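Local coordinates for vascular endothelial growth factor homolog (Orf virus, PDB 2GNN), which induces proliferation of endothelial cells as a secreted, disulfide-linked homodimeric growth factor of the PDGF/VEGF family, at residues Glu69-Met74 and Ser91-Lys96; Ile27-Ser32 and Val48-Cys53; Thr39-Asn44 and Leu77-Ser82; Thr73-Gly78 and Asn85-Leu90. All coordinates share one frame; numbering follows the deposited sequence.

Interaction 1 of 4, residues Glu69-Met74 and Ser91-Lys96. Unlike the reference sequence in segment 69-74: Thr73 (reference Ser). With NAG (2-acetamido-2-deoxy-beta-D-glucopyranose), chain M.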
loop_
_atom_site.group_PDB
_atom_site.type_symbol
_atom_site.label_atom_id
_atom_site.label_comp_id
_atom_site.label_asym_id
_atom_site.label_seq_id
_atom_site.Cartn_x
_atom_site.Cartn_y
_atom_site.Cartn_z
ATOM N N GLU B 69 10.220 10.485 -10.458
ATOM C CA GLU B 69 10.691 9.393 -9.626
ATOM C C GLU B 69 11.897 9.853 -8.821
ATOM O O GLU B 69 12.428 10.924 -9.066
ATOM C CB GLU B 69 11.057 8.189 -10.492
ATOM C CG GLU B 69 9.958 7.751 -11.455
ATOM C CD GLU B 69 10.269 6.438 -12.153
ATOM O OE1 GLU B 69 11.467 6.107 -12.344
ATOM O OE2 GLU B 69 9.304 5.729 -12.514
ATOM N N VAL B 70 12.314 9.053 -7.849
ATOM C CA VAL B 70 13.538 9.331 -7.102
ATOM C C VAL B 70 14.108 8.013 -6.588
ATOM O O VAL B 70 13.365 7.065 -6.324
ATOM C CB VAL B 70 13.307 10.375 -5.962
ATOM C CG1 VAL B 70 12.589 9.754 -4.775
ATOM C CG2 VAL B 70 14.617 11.013 -5.522
ATOM N N ASN B 71 15.428 7.934 -6.495
ATOM C CA ASN B 71 16.066 6.750 -5.942
ATOM C C ASN B 71 16.348 7.001 -4.468
ATOM O O ASN B 71 16.861 8.069 -4.096
ATOM C CB ASN B 71 17.356 6.393 -6.689
ATOM C CG ASN B 71 17.217 6.513 -8.202
ATOM O OD1 ASN B 71 16.486 5.734 -8.827
ATOM N ND2 ASN B 71 17.929 7.510 -8.793
ATOM N N VAL B 72 15.974 6.033 -3.629
ATOM C CA VAL B 72 16.230 6.112 -2.194
ATOM C C VAL B 72 16.953 4.863 -1.732
ATOM O O VAL B 72 16.627 3.756 -2.163
ATOM C CB VAL B 72 14.937 6.315 -1.361
ATOM C CG1 VAL B 72 14.243 7.611 -1.739
ATOM C CG2 VAL B 72 14.005 5.169 -1.547
ATOM N N THR B 73 17.942 5.059 -0.866
ATOM C CA THR B 73 18.750 3.970 -0.312
ATOM C C THR B 73 18.166 3.538 1.037
ATOM O O THR B 73 17.940 4.373 1.909
ATOM C CB THR B 73 20.230 4.419 -0.132
ATOM O OG1 THR B 73 20.738 4.924 -1.372
ATOM C CG2 THR B 73 21.114 3.278 0.328
ATOM N N MET B 74 17.922 2.240 1.203
ATOM C CA MET B 74 17.490 1.693 2.488
ATOM C C MET B 74 18.453 0.643 3.018
ATOM O O MET B 74 18.897 -0.230 2.271
ATOM C CB MET B 74 16.100 1.078 2.362
ATOM C CG MET B 74 15.013 2.077 2.021
ATOM S SD MET B 74 13.425 1.260 1.879
ATOM C CE MET B 74 12.507 2.565 1.086
ATOM N N SER B 91 19.059 0.285 -3.278
ATOM C CA SER B 91 18.402 1.452 -3.864
ATOM C C SER B 91 17.020 1.058 -4.343
ATOM O O SER B 91 16.835 -0.043 -4.869
ATOM C CB SER B 91 19.234 1.979 -5.035
ATOM O OG SER B 91 18.691 3.165 -5.600
ATOM N N PHE B 92 16.051 1.947 -4.139
ATOM C CA PHE B 92 14.657 1.689 -4.515
ATOM C C PHE B 92 14.085 2.894 -5.242
ATOM O O PHE B 92 14.442 4.036 -4.959
ATOM C CB PHE B 92 13.795 1.388 -3.274
ATOM C CG PHE B 92 14.279 0.213 -2.471
ATOM C CD1 PHE B 92 15.309 0.363 -1.542
ATOM C CD2 PHE B 92 13.732 -1.038 -2.661
ATOM C CE1 PHE B 92 15.783 -0.727 -0.825
ATOM C CE2 PHE B 92 14.200 -2.135 -1.943
ATOM C CZ PHE B 92 15.223 -1.966 -1.015
ATOM N N VAL B 93 13.194 2.634 -6.184
ATOM C CA VAL B 93 12.539 3.703 -6.912
ATOM C C VAL B 93 11.261 4.108 -6.168
ATOM O O VAL B 93 10.423 3.256 -5.890
ATOM C CB VAL B 93 12.230 3.269 -8.369
ATOM C CG1 VAL B 93 11.538 4.383 -9.132
ATOM C CG2 VAL B 93 13.524 2.862 -9.088
ATOM N N GLU B 94 11.137 5.393 -5.830
ATOM C CA GLU B 94 9.898 5.953 -5.265
ATOM C C GLU B 94 9.299 6.919 -6.274
ATOM O O GLU B 94 10.031 7.594 -6.987
ATOM C CB GLU B 94 10.174 6.760 -3.994
ATOM C CG GLU B 94 11.067 6.102 -2.974
ATOM C CD GLU B 94 10.309 5.421 -1.857
ATOM O OE1 GLU B 94 9.132 5.745 -1.611
ATOM O OE2 GLU B 94 10.907 4.560 -1.201
ATOM N N HIS B 95 7.978 7.020 -6.310
ATOM C CA HIS B 95 7.328 7.993 -7.162
ATOM C C HIS B 95 7.048 9.274 -6.384
ATOM O O HIS B 95 6.514 9.229 -5.269
ATOM C CB HIS B 95 6.041 7.419 -7.746
ATOM C CG HIS B 95 6.253 6.186 -8.565
ATOM N ND1 HIS B 95 5.246 5.280 -8.824
ATOM C CD2 HIS B 95 7.361 5.698 -9.168
ATOM C CE1 HIS B 95 5.723 4.291 -9.556
ATOM N NE2 HIS B 95 7.003 4.526 -9.787
ATOM N N LYS B 96 7.417 10.411 -6.975
ATOM C CA LYS B 96 7.217 11.727 -6.358
ATOM C C LYS B 96 6.085 12.540 -6.981
ATOM O O LYS B 96 5.575 13.476 -6.363
ATOM C CB LYS B 96 8.508 12.547 -6.392
ATOM C CG LYS B 96 9.368 12.410 -5.145
ATOM C CD LYS B 96 10.304 13.610 -5.019
ATOM C CE LYS B 96 11.176 13.517 -3.773
ATOM N NZ LYS B 96 12.172 14.629 -3.725
HETATM C C1 NAG M . 18.110 7.467 -10.239
HETATM C C2 NAG M . 17.508 8.416 -11.293
HETATM C C3 NAG M . 17.589 7.761 -12.678
HETATM C C4 NAG M . 19.053 7.465 -13.014
HETATM C C5 NAG M . 19.689 6.657 -11.876
HETATM C C6 NAG M . 21.182 6.468 -12.130
HETATM C C7 NAG M . 15.806 10.123 -10.901
HETATM C C8 NAG M . 14.802 10.607 -11.909
HETATM N N2 NAG M . 16.147 8.835 -10.979
HETATM O O3 NAG M . 16.984 8.562 -13.677
HETATM O O4 NAG M . 19.146 6.760 -14.237
HETATM O O5 NAG M . 19.476 7.275 -10.606
HETATM O O6 NAG M . 21.468 5.100 -12.287
HETATM O O7 NAG M . 16.270 10.898 -10.057
#

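Interaction 2 of 4, residues Ile27-Ser32 and Val48-Cys53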
loop_
_atom_site.group_PDB
_atom_site.type_symbol
_atom_site.label_atom_id
_atom_site.label_comp_id
_atom_site.label_asym_id
_atom_site.label_seq_id
_atom_site.Cartn_x
_atom_site.Cartn_y
_atom_site.Cartn_z
ATOM N N ILE B 27 2.900 1.644 -0.417
ATOM C CA ILE B 27 2.477 0.313 -0.794
ATOM C C ILE B 27 3.560 -0.629 -0.276
ATOM O O ILE B 27 4.749 -0.289 -0.289
ATOM C CB ILE B 27 2.221 0.194 -2.347
ATOM C CG1 ILE B 27 1.523 -1.122 -2.694
ATOM C CG2 ILE B 27 3.510 0.322 -3.155
ATOM C CD1 ILE B 27 0.576 -1.024 -3.889
ATOM N N VAL B 28 3.149 -1.784 0.238
ATOM C CA VAL B 28 4.092 -2.765 0.759
ATOM C C VAL B 28 4.496 -3.644 -0.401
ATOM O O VAL B 28 3.640 -4.198 -1.089
ATOM C CB VAL B 28 3.468 -3.622 1.907
ATOM C CG1 VAL B 28 4.444 -4.674 2.394
ATOM C CG2 VAL B 28 3.045 -2.731 3.055
ATOM N N VAL B 29 5.802 -3.761 -0.614
ATOM C CA VAL B 29 6.354 -4.505 -1.736
ATOM C C VAL B 29 7.384 -5.503 -1.194
ATOM O O VAL B 29 8.142 -5.164 -0.285
ATOM C CB VAL B 29 7.044 -3.529 -2.772
ATOM C CG1 VAL B 29 7.593 -4.291 -3.950
ATOM C CG2 VAL B 29 6.066 -2.471 -3.286
ATOM N N PRO B 30 7.408 -6.736 -1.734
ATOM C CA PRO B 30 8.485 -7.684 -1.417
ATOM C C PRO B 30 9.827 -7.192 -1.944
ATOM O O PRO B 30 9.933 -6.827 -3.114
ATOM C CB PRO B 30 8.072 -8.959 -2.173
ATOM C CG PRO B 30 6.645 -8.795 -2.484
ATOM C CD PRO B 30 6.413 -7.324 -2.649
ATOM N N VAL B 31 10.838 -7.165 -1.084
ATOM C CA VAL B 31 12.159 -6.689 -1.457
ATOM C C VAL B 31 12.772 -7.516 -2.602
ATOM O O VAL B 31 13.419 -6.965 -3.503
ATOM C CB VAL B 31 13.117 -6.660 -0.245
ATOM C CG1 VAL B 31 14.527 -6.294 -0.671
ATOM C CG2 VAL B 31 12.626 -5.665 0.793
ATOM N N SER B 32 12.557 -8.825 -2.590
ATOM C CA SER B 32 13.143 -9.664 -3.615
ATOM C C SER B 32 12.663 -9.254 -5.011
ATOM O O SER B 32 13.409 -9.369 -5.977
ATOM C CB SER B 32 12.795 -11.118 -3.368
ATOM O OG SER B 32 11.404 -11.270 -3.511
ATOM N N VAL B 48 9.156 -4.009 2.135
ATOM C CA VAL B 48 9.338 -2.581 2.414
ATOM C C VAL B 48 8.143 -1.775 1.942
ATOM O O VAL B 48 7.408 -2.192 1.038
ATOM C CB VAL B 48 10.602 -1.996 1.743
ATOM C CG1 VAL B 48 11.864 -2.449 2.482
ATOM C CG2 VAL B 48 10.644 -2.337 0.217
ATOM N N THR B 49 7.952 -0.621 2.568
ATOM C CA THR B 49 6.969 0.347 2.114
ATOM C C THR B 49 7.622 1.368 1.159
ATOM O O THR B 49 8.571 2.079 1.534
ATOM C CB THR B 49 6.323 1.069 3.307
ATOM O OG1 THR B 49 5.842 0.098 4.225
ATOM C CG2 THR B 49 5.159 1.917 2.869
ATOM N N LEU B 50 7.094 1.432 -0.063
ATOM C CA LEU B 50 7.575 2.369 -1.077
ATOM C C LEU B 50 6.460 3.294 -1.521
ATOM O O LEU B 50 5.296 2.877 -1.610
ATOM C CB LEU B 50 8.099 1.600 -2.290
ATOM C CG LEU B 50 9.289 0.670 -2.080
ATOM C CD1 LEU B 50 9.622 -0.040 -3.367
ATOM C CD2 LEU B 50 10.470 1.481 -1.604
ATOM N N MET B 51 6.807 4.552 -1.790
ATOM C CA MET B 51 5.856 5.489 -2.371
ATOM C C MET B 51 5.706 5.167 -3.852
ATOM O O MET B 51 6.677 5.173 -4.602
ATOM C CB MET B 51 6.310 6.926 -2.167
ATOM C CG MET B 51 6.366 7.352 -0.716
ATOM S SD MET B 51 4.801 7.100 0.146
ATOM C CE MET B 51 3.809 8.466 -0.459
ATOM N N ARG B 52 4.491 4.838 -4.260
ATOM C CA ARG B 52 4.223 4.468 -5.643
ATOM C C ARG B 52 2.921 5.084 -6.073
ATOM O O ARG B 52 2.016 5.263 -5.256
ATOM C CB ARG B 52 4.095 2.963 -5.764
ATOM C CG ARG B 52 5.399 2.248 -5.812
ATOM C CD ARG B 52 5.763 1.884 -7.234
ATOM N NE ARG B 52 7.017 1.147 -7.287
ATOM C CZ ARG B 52 8.150 1.593 -6.759
ATOM N NH1 ARG B 52 8.153 2.759 -6.120
ATOM N NH2 ARG B 52 9.267 0.870 -6.841
ATOM N N CYS B 53 2.813 5.391 -7.356
ATOM C CA CYS B 53 1.614 6.022 -7.885
ATOM C C CYS B 53 0.419 5.095 -7.751
ATOM O O CYS B 53 0.484 3.913 -8.121
ATOM C CB CYS B 53 1.824 6.456 -9.332
ATOM S SG CYS B 53 2.992 7.831 -9.468
#

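Interaction 3 of 4, residues Thr39-Asn44 and Leu77-Ser82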
loop_
_atom_site.group_PDB
_atom_site.type_symbol
_atom_site.label_atom_id
_atom_site.label_comp_id
_atom_site.label_asym_id
_atom_site.label_seq_id
_atom_site.Cartn_x
_atom_site.Cartn_y
_atom_site.Cartn_z
ATOM N N THR B 39 19.571 -13.147 -6.150
ATOM C CA THR B 39 18.943 -14.459 -6.087
ATOM C C THR B 39 19.639 -15.261 -4.988
ATOM O O THR B 39 20.721 -14.872 -4.535
ATOM C CB THR B 39 19.228 -15.211 -7.375
ATOM O OG1 THR B 39 20.620 -15.104 -7.628
ATOM C CG2 THR B 39 18.454 -14.670 -8.568
ATOM N N SER B 40 19.053 -16.401 -4.601
ATOM C CA SER B 40 19.562 -17.250 -3.504
ATOM C C SER B 40 19.840 -16.480 -2.217
ATOM O O SER B 40 20.869 -16.675 -1.573
ATOM C CB SER B 40 20.821 -18.018 -3.932
ATOM O OG SER B 40 20.468 -19.071 -4.807
ATOM N N GLN B 41 18.960 -15.557 -1.856
ATOM C CA GLN B 41 19.137 -14.831 -0.592
ATOM C C GLN B 41 17.788 -14.415 -0.017
ATOM O O GLN B 41 16.771 -14.444 -0.715
ATOM C CB GLN B 41 20.076 -13.639 -0.737
ATOM C CG GLN B 41 19.395 -12.306 -1.043
ATOM C CD GLN B 41 20.320 -11.152 -0.841
ATOM O OE1 GLN B 41 21.187 -10.894 -1.674
ATOM N NE2 GLN B 41 20.175 -10.454 0.288
ATOM N N ARG B 42 17.781 -14.064 1.269
ATOM C CA ARG B 42 16.565 -13.591 1.929
ATOM C C ARG B 42 16.794 -12.185 2.378
ATOM O O ARG B 42 17.941 -11.783 2.566
ATOM C CB ARG B 42 16.230 -14.472 3.131
ATOM C CG ARG B 42 15.824 -15.876 2.746
ATOM C CD ARG B 42 14.682 -16.324 3.559
ATOM N NE ARG B 42 14.150 -17.585 3.080
ATOM C CZ ARG B 42 13.000 -17.707 2.432
ATOM N NH1 ARG B 42 12.266 -16.632 2.183
ATOM N NH2 ARG B 42 12.582 -18.904 2.036
ATOM N N PHE B 43 15.709 -11.435 2.550
ATOM C CA PHE B 43 15.814 -10.074 3.085
ATOM C C PHE B 43 15.027 -9.936 4.371
ATOM O O PHE B 43 13.949 -10.500 4.523
ATOM C CB PHE B 43 15.327 -9.030 2.074
ATOM C CG PHE B 43 16.008 -9.135 0.720
ATOM C CD1 PHE B 43 15.500 -9.968 -0.262
ATOM C CD2 PHE B 43 17.158 -8.393 0.437
ATOM C CE1 PHE B 43 16.134 -10.082 -1.519
ATOM C CE2 PHE B 43 17.787 -8.494 -0.805
ATOM C CZ PHE B 43 17.268 -9.339 -1.778
ATOM N N ASN B 44 15.586 -9.174 5.297
ATOM C CA ASN B 44 14.928 -8.908 6.544
ATOM C C ASN B 44 14.952 -7.415 6.824
ATOM O O ASN B 44 16.024 -6.827 6.919
ATOM C CB ASN B 44 15.557 -9.758 7.655
ATOM C CG ASN B 44 14.905 -11.131 7.761
ATOM O OD1 ASN B 44 13.751 -11.239 8.176
ATOM N ND2 ASN B 44 15.626 -12.177 7.374
ATOM N N LEU B 77 18.694 -6.020 6.302
ATOM C CA LEU B 77 19.547 -7.146 6.641
ATOM C C LEU B 77 19.432 -8.146 5.522
ATOM O O LEU B 77 18.332 -8.611 5.211
ATOM C CB LEU B 77 19.154 -7.781 7.990
ATOM C CG LEU B 77 19.919 -9.060 8.369
ATOM C CD1 LEU B 77 21.349 -8.744 8.817
ATOM C CD2 LEU B 77 19.170 -9.794 9.455
ATOM N N GLY B 78 20.566 -8.460 4.900
ATOM C CA GLY B 78 20.590 -9.399 3.794
ATOM C C GLY B 78 21.828 -10.253 3.889
ATOM O O GLY B 78 22.195 -10.693 4.973
ATOM N N ALA B 79 22.477 -10.479 2.747
ATOM C CA ALA B 79 23.632 -11.351 2.674
ATOM C C ALA B 79 24.903 -10.548 2.483
ATOM O O ALA B 79 24.913 -9.513 1.816
ATOM C CB ALA B 79 23.457 -12.345 1.560
ATOM N N SER B 80 25.971 -11.022 3.103
ATOM C CA SER B 80 27.302 -10.520 2.866
ATOM C C SER B 80 27.987 -11.323 1.743
ATOM O O SER B 80 27.410 -12.272 1.157
ATOM C CB SER B 80 28.103 -10.682 4.135
ATOM O OG SER B 80 28.277 -12.067 4.363
ATOM N N GLY B 81 29.236 -10.958 1.479
ATOM C CA GLY B 81 30.060 -11.596 0.463
ATOM C C GLY B 81 30.142 -13.097 0.592
ATOM O O GLY B 81 30.184 -13.808 -0.426
ATOM N N SER B 82 30.132 -13.586 1.833
ATOM C CA SER B 82 30.196 -15.026 2.111
ATOM C C SER B 82 28.845 -15.678 2.146
ATOM O O SER B 82 28.749 -16.902 2.342
ATOM C CB SER B 82 30.899 -15.304 3.427
ATOM O OG SER B 82 30.195 -14.719 4.510
HETATM O O HOH W 1 17.964 -11.808 6.303
#

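Interaction 4 of 4, residues Thr73-Gly78 and Asn85-Leu90. Unlike the reference sequence in segment 73-78: Thr73 (reference Ser).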
loop_
_atom_site.group_PDB
_atom_site.type_symbol
_atom_site.label_atom_id
_atom_site.label_comp_id
_atom_site.label_asym_id
_atom_site.label_seq_id
_atom_site.Cartn_x
_atom_site.Cartn_y
_atom_site.Cartn_z
ATOM N N THR B 73 17.942 5.059 -0.866
ATOM C CA THR B 73 18.750 3.970 -0.312
ATOM C C THR B 73 18.166 3.538 1.037
ATOM O O THR B 73 17.940 4.373 1.909
ATOM C CB THR B 73 20.230 4.419 -0.132
ATOM O OG1 THR B 73 20.738 4.924 -1.372
ATOM C CG2 THR B 73 21.114 3.278 0.328
ATOM N N MET B 74 17.922 2.240 1.203
ATOM C CA MET B 74 17.490 1.693 2.488
ATOM C C MET B 74 18.453 0.643 3.018
ATOM O O MET B 74 18.897 -0.230 2.271
ATOM C CB MET B 74 16.100 1.078 2.362
ATOM C CG MET B 74 15.013 2.077 2.021
ATOM S SD MET B 74 13.425 1.260 1.879
ATOM C CE MET B 74 12.507 2.565 1.086
ATOM N N GLU B 75 18.769 0.710 4.308
ATOM C CA GLU B 75 19.539 -0.362 4.931
ATOM C C GLU B 75 18.656 -1.524 5.403
ATOM O O GLU B 75 17.739 -1.332 6.196
ATOM C CB GLU B 75 20.441 0.156 6.050
ATOM C CG GLU B 75 21.582 -0.815 6.322
ATOM C CD GLU B 75 22.742 -0.219 7.086
ATOM O OE1 GLU B 75 22.505 0.497 8.091
ATOM O OE2 GLU B 75 23.898 -0.497 6.685
ATOM N N LEU B 76 18.935 -2.714 4.877
ATOM C CA LEU B 76 18.200 -3.946 5.150
ATOM C C LEU B 76 19.191 -4.944 5.700
ATOM O O LEU B 76 20.384 -4.769 5.541
ATOM C CB LEU B 76 17.700 -4.568 3.850
ATOM C CG LEU B 76 16.555 -3.998 3.040
ATOM C CD1 LEU B 76 16.588 -4.736 1.767
ATOM C CD2 LEU B 76 15.247 -4.264 3.718
ATOM N N LEU B 77 18.694 -6.020 6.302
ATOM C CA LEU B 77 19.547 -7.146 6.641
ATOM C C LEU B 77 19.432 -8.146 5.522
ATOM O O LEU B 77 18.332 -8.611 5.211
ATOM C CB LEU B 77 19.154 -7.781 7.990
ATOM C CG LEU B 77 19.919 -9.060 8.369
ATOM C CD1 LEU B 77 21.349 -8.744 8.817
ATOM C CD2 LEU B 77 19.170 -9.794 9.455
ATOM N N GLY B 78 20.566 -8.460 4.900
ATOM C CA GLY B 78 20.590 -9.399 3.794
ATOM C C GLY B 78 21.828 -10.253 3.889
ATOM O O GLY B 78 22.195 -10.693 4.973
ATOM N N ASN B 85 24.709 -13.596 7.123
ATOM C CA ASN B 85 23.826 -12.491 7.421
ATOM C C ASN B 85 24.688 -11.254 7.497
ATOM O O ASN B 85 25.729 -11.233 8.186
ATOM C CB ASN B 85 23.078 -12.719 8.754
ATOM C CG ASN B 85 21.872 -13.660 8.608
ATOM O OD1 ASN B 85 20.811 -13.260 8.118
ATOM N ND2 ASN B 85 22.034 -14.908 9.041
ATOM N N GLY B 86 24.274 -10.215 6.787
ATOM C CA GLY B 86 24.996 -8.939 6.841
ATOM C C GLY B 86 24.138 -7.829 6.293
ATOM O O GLY B 86 23.273 -8.070 5.455
ATOM N N MET B 87 24.362 -6.612 6.770
ATOM C CA MET B 87 23.602 -5.463 6.277
ATOM C C MET B 87 23.904 -5.182 4.793
ATOM O O MET B 87 25.012 -5.449 4.322
ATOM C CB MET B 87 23.880 -4.224 7.135
ATOM C CG MET B 87 23.600 -4.410 8.648
ATOM S SD MET B 87 21.939 -5.062 8.971
ATOM C CE MET B 87 20.910 -3.631 8.694
ATOM N N GLN B 88 22.901 -4.673 4.074
ATOM C CA GLN B 88 23.044 -4.216 2.695
ATOM C C GLN B 88 22.325 -2.900 2.506
ATOM O O GLN B 88 21.144 -2.815 2.821
ATOM C CB GLN B 88 22.389 -5.214 1.755
ATOM C CG GLN B 88 23.137 -6.484 1.564
ATOM C CD GLN B 88 22.446 -7.365 0.576
ATOM O OE1 GLN B 88 21.809 -8.351 0.941
ATOM N NE2 GLN B 88 22.557 -7.015 -0.700
ATOM N N ARG B 89 23.017 -1.872 2.013
ATOM C CA ARG B 89 22.323 -0.676 1.521
ATOM C C ARG B 89 21.887 -0.931 0.083
ATOM O O ARG B 89 22.723 -1.202 -0.779
ATOM C CB ARG B 89 23.194 0.580 1.579
ATOM C CG ARG B 89 23.918 0.824 2.886
ATOM C CD ARG B 89 25.412 0.539 2.737
ATOM N NE ARG B 89 26.213 1.760 2.609
ATOM C CZ ARG B 89 27.433 1.824 2.068
ATOM N NH1 ARG B 89 28.020 0.739 1.572
ATOM N NH2 ARG B 89 28.067 2.992 2.014
ATOM N N LEU B 90 20.585 -0.856 -0.172
ATOM C CA LEU B 90 20.045 -1.068 -1.511
ATOM C C LEU B 90 19.222 0.132 -1.967
ATOM O O LEU B 90 18.762 0.914 -1.150
ATOM C CB LEU B 90 19.218 -2.345 -1.551
ATOM C CG LEU B 90 19.969 -3.651 -1.273
ATOM C CD1 LEU B 90 19.001 -4.819 -1.160
ATOM C CD2 LEU B 90 21.054 -3.930 -2.332
#

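Interaction 1 of 4, residues Glu69-Met74 and Ser91-Lys96
Val70 and Val72 face Glu94 and Phe92 as the hydrogen-bonded pairs of an antiparallel ladder whose short strand axes approach to 4.4 Å with their directions 142° apart. Each pair gives and takes one backbone bond, the straightest of the four running from Glu94 N to Val70 O (2.8 Å). On the face these four residues share, the chain of Glu94 bends at chi2 (-98°) and crosses that of Val72 at about a right angle, with OE2 of Glu94 3.2 Å from Val72 CG2. The methyl CE of Met74 comes to the same oxygen, OE2 of Glu94, from the opposite direction at 3.4 Å. Met74 SD lies 4.4 Å from the centroid of the Phe92 ring, in an oblique Met-aromatic contact. On the other face, the extended chain of Glu69 runs alongside His95, the carboxylate and imidazole planes 13° apart; OE2 of Glu69 stays 3.8 Å from NE2 of His95, not bonded to it. His95 instead bonds the Cys53 amide through ND1 and a glycerol through NE2. Val93 CG1 packs against Glu69 OE1 at 3.6 Å. Beside them Asn71 ND2 is joined covalently to C1 of an N-acetylglucosamine (1.5 Å). The buried Glu94 thus turns OE2 to aliphatic groups, which would tend to raise its pKa, while OE1 accepts the Met51 amide, which would offset the effect.

Interaction 2 of 4, residues Ile27-Ser32 and Val48-Cys53
Ile27 meets Leu50 in a hydrogen-bonded antiparallel pair, the amide of each residue donating to the carbonyl of the other, with Ile27 N 2.9 Å from Leu50 O. The CG2 branch of Ile27 is placed between the backbone N and the carbonyl carbon, and from there it touches the aliphatic root of Arg52, 3.8 Å from Arg52 CB, the two side chains crossing at about a right angle. Arg52 bends at chi2 (-100°) and brings NH1 to the carbonyl of Val93, a contact modelled implausibly short and so doubtful in detail. Val28 pairs with Thr49 on the other face of the ladder, where Val28 CG2 lies 4.1 Å from Thr49 OG1; that hydroxyl is held by Gly19 O and Arg25 of the second subunit, which makes this face part of the dimer contact. Val29 returns to the side of Ile27 and exchanges two nearly straight bonds with Val48, the one from Val29 N to Val48 O measuring 2.8 Å. Val29 CG2 lies 4.3 Å from Leu50 CD1. Beyond Pro30 the chain turns, and Val31 CG2 settles crosswise on Val48, 3.7 Å from Val48 CG1, with Leu76 and Phe43 also packed against Val31. The short strand axes run 123° apart, and the second strand leads to Cys53, whose disulfide with Cys98 belongs to the knot of the PDGF/VEGF cystine-knot domain.

Interaction 3 of 4, residues Thr39-Asn44 and Leu77-Ser82
Asn44 and Leu77 form a single antiparallel bridge: Asn44 N donates to Leu77 O at 2.8 Å, and Leu77 N returns a bond to Asn44 O at 2.9 Å. Over this pair the side chains meet lightly, Asn44 CB lying 4.0 Å from Leu77 CD2. A water accepts from Asn44 ND2 at 2.6 Å and donates weakly to Leu77 O, so the asparagine amide is tied back to the carbonyl that its own backbone N already grips. Gln41 makes the second touch. Its chain, extended beyond CG, lays the amide against the strand: Gln41 NE2 lies 3.7 Å from Gly78 CA and Gln41 CD 4.1 Å from Ala79 CB. NE2 and the amide of Ala79 are both donors, and both turn to one acceptor, Gln88 OE1 of the adjoining strand. Farther out, Phe43 also packs on Leu90 of that strand, while Trp13 of the second subunit covers Leu77. Ser40, Ser80, Gly81 and Ser82 line a site for benzamidine, itself probably from the crystallisation liquor. The loop between helix 31-34 and strand 47-54, bridged in this way to the tip of the long hairpin, is consistent with the paired loops 1 and 3 at the receptor-binding pole of VEGF relatives.

Interaction 4 of 4, residues Thr73-Gly78 and Asn85-Leu90
Leu76 and Leu90 cross at about a right angle on one face of the long beta hairpin, here close to its tip, and touch through their CD1 methyls at 3.8 Å. Six backbone bonds join the two strands, in the pairs Met74 with Leu90, Leu76 with Gln88 and Gly78 with Gly86. Glu75, Leu77, Met87 and Arg89 occupy the opposite face. Glu75, its CG anti to the backbone N (chi1 -159°), runs across Met87, whose doubly bent chain folds CE back to 3.7 Å from Glu75 CG and 3.4 Å from the carbonyl oxygen of Leu76. Met87 SD meets Leu77 CD1 at 3.7 Å, again nearly at a right angle, and Trp13 of the second subunit packs on this methionine. Arg89 lies obliquely to Glu75, their carboxylate and guanidinium planes 47° apart, with charged atoms Glu75 OE2 and Arg89 NE 5.2 Å apart, too far for contact. Side by side with Arg89, Thr73 brings CG2 to 3.6 Å from CB of the arginine. Nearer the tip the extended Gln88, whose polar partner is Gln41, lays its OE1 against the backbone of Gly78, where there is no side chain. That oxygen, Gln88 OE1, rests 3.3 Å from Gly78 CA.

Interactions 1 and 4 are successive reaches of one hairpin, centres about 15 Å apart, sharing Thr73 and Met74, which also pair with a strand of the second subunit. Interaction 2 lies beside interaction 1, about 10 Å between centres, and Glu94 OE1 ties them through Met51 N at 2.6 Å. Interaction 2 also meets interaction 4, where Leu50 CD2 is 3.5 Å from Met74 CE. At the hairpin tip, interactions 3 and 4 have centres about 8 Å apart and are joined by Gln41 NE2 to Gln88 OE1, 2.7 Å; Phe43 CG in turn packs 3.5 Å from Val31 CG1 of interaction 2. The benzamidine site adjoins interaction 3, whereas the glycan sits on interaction 1.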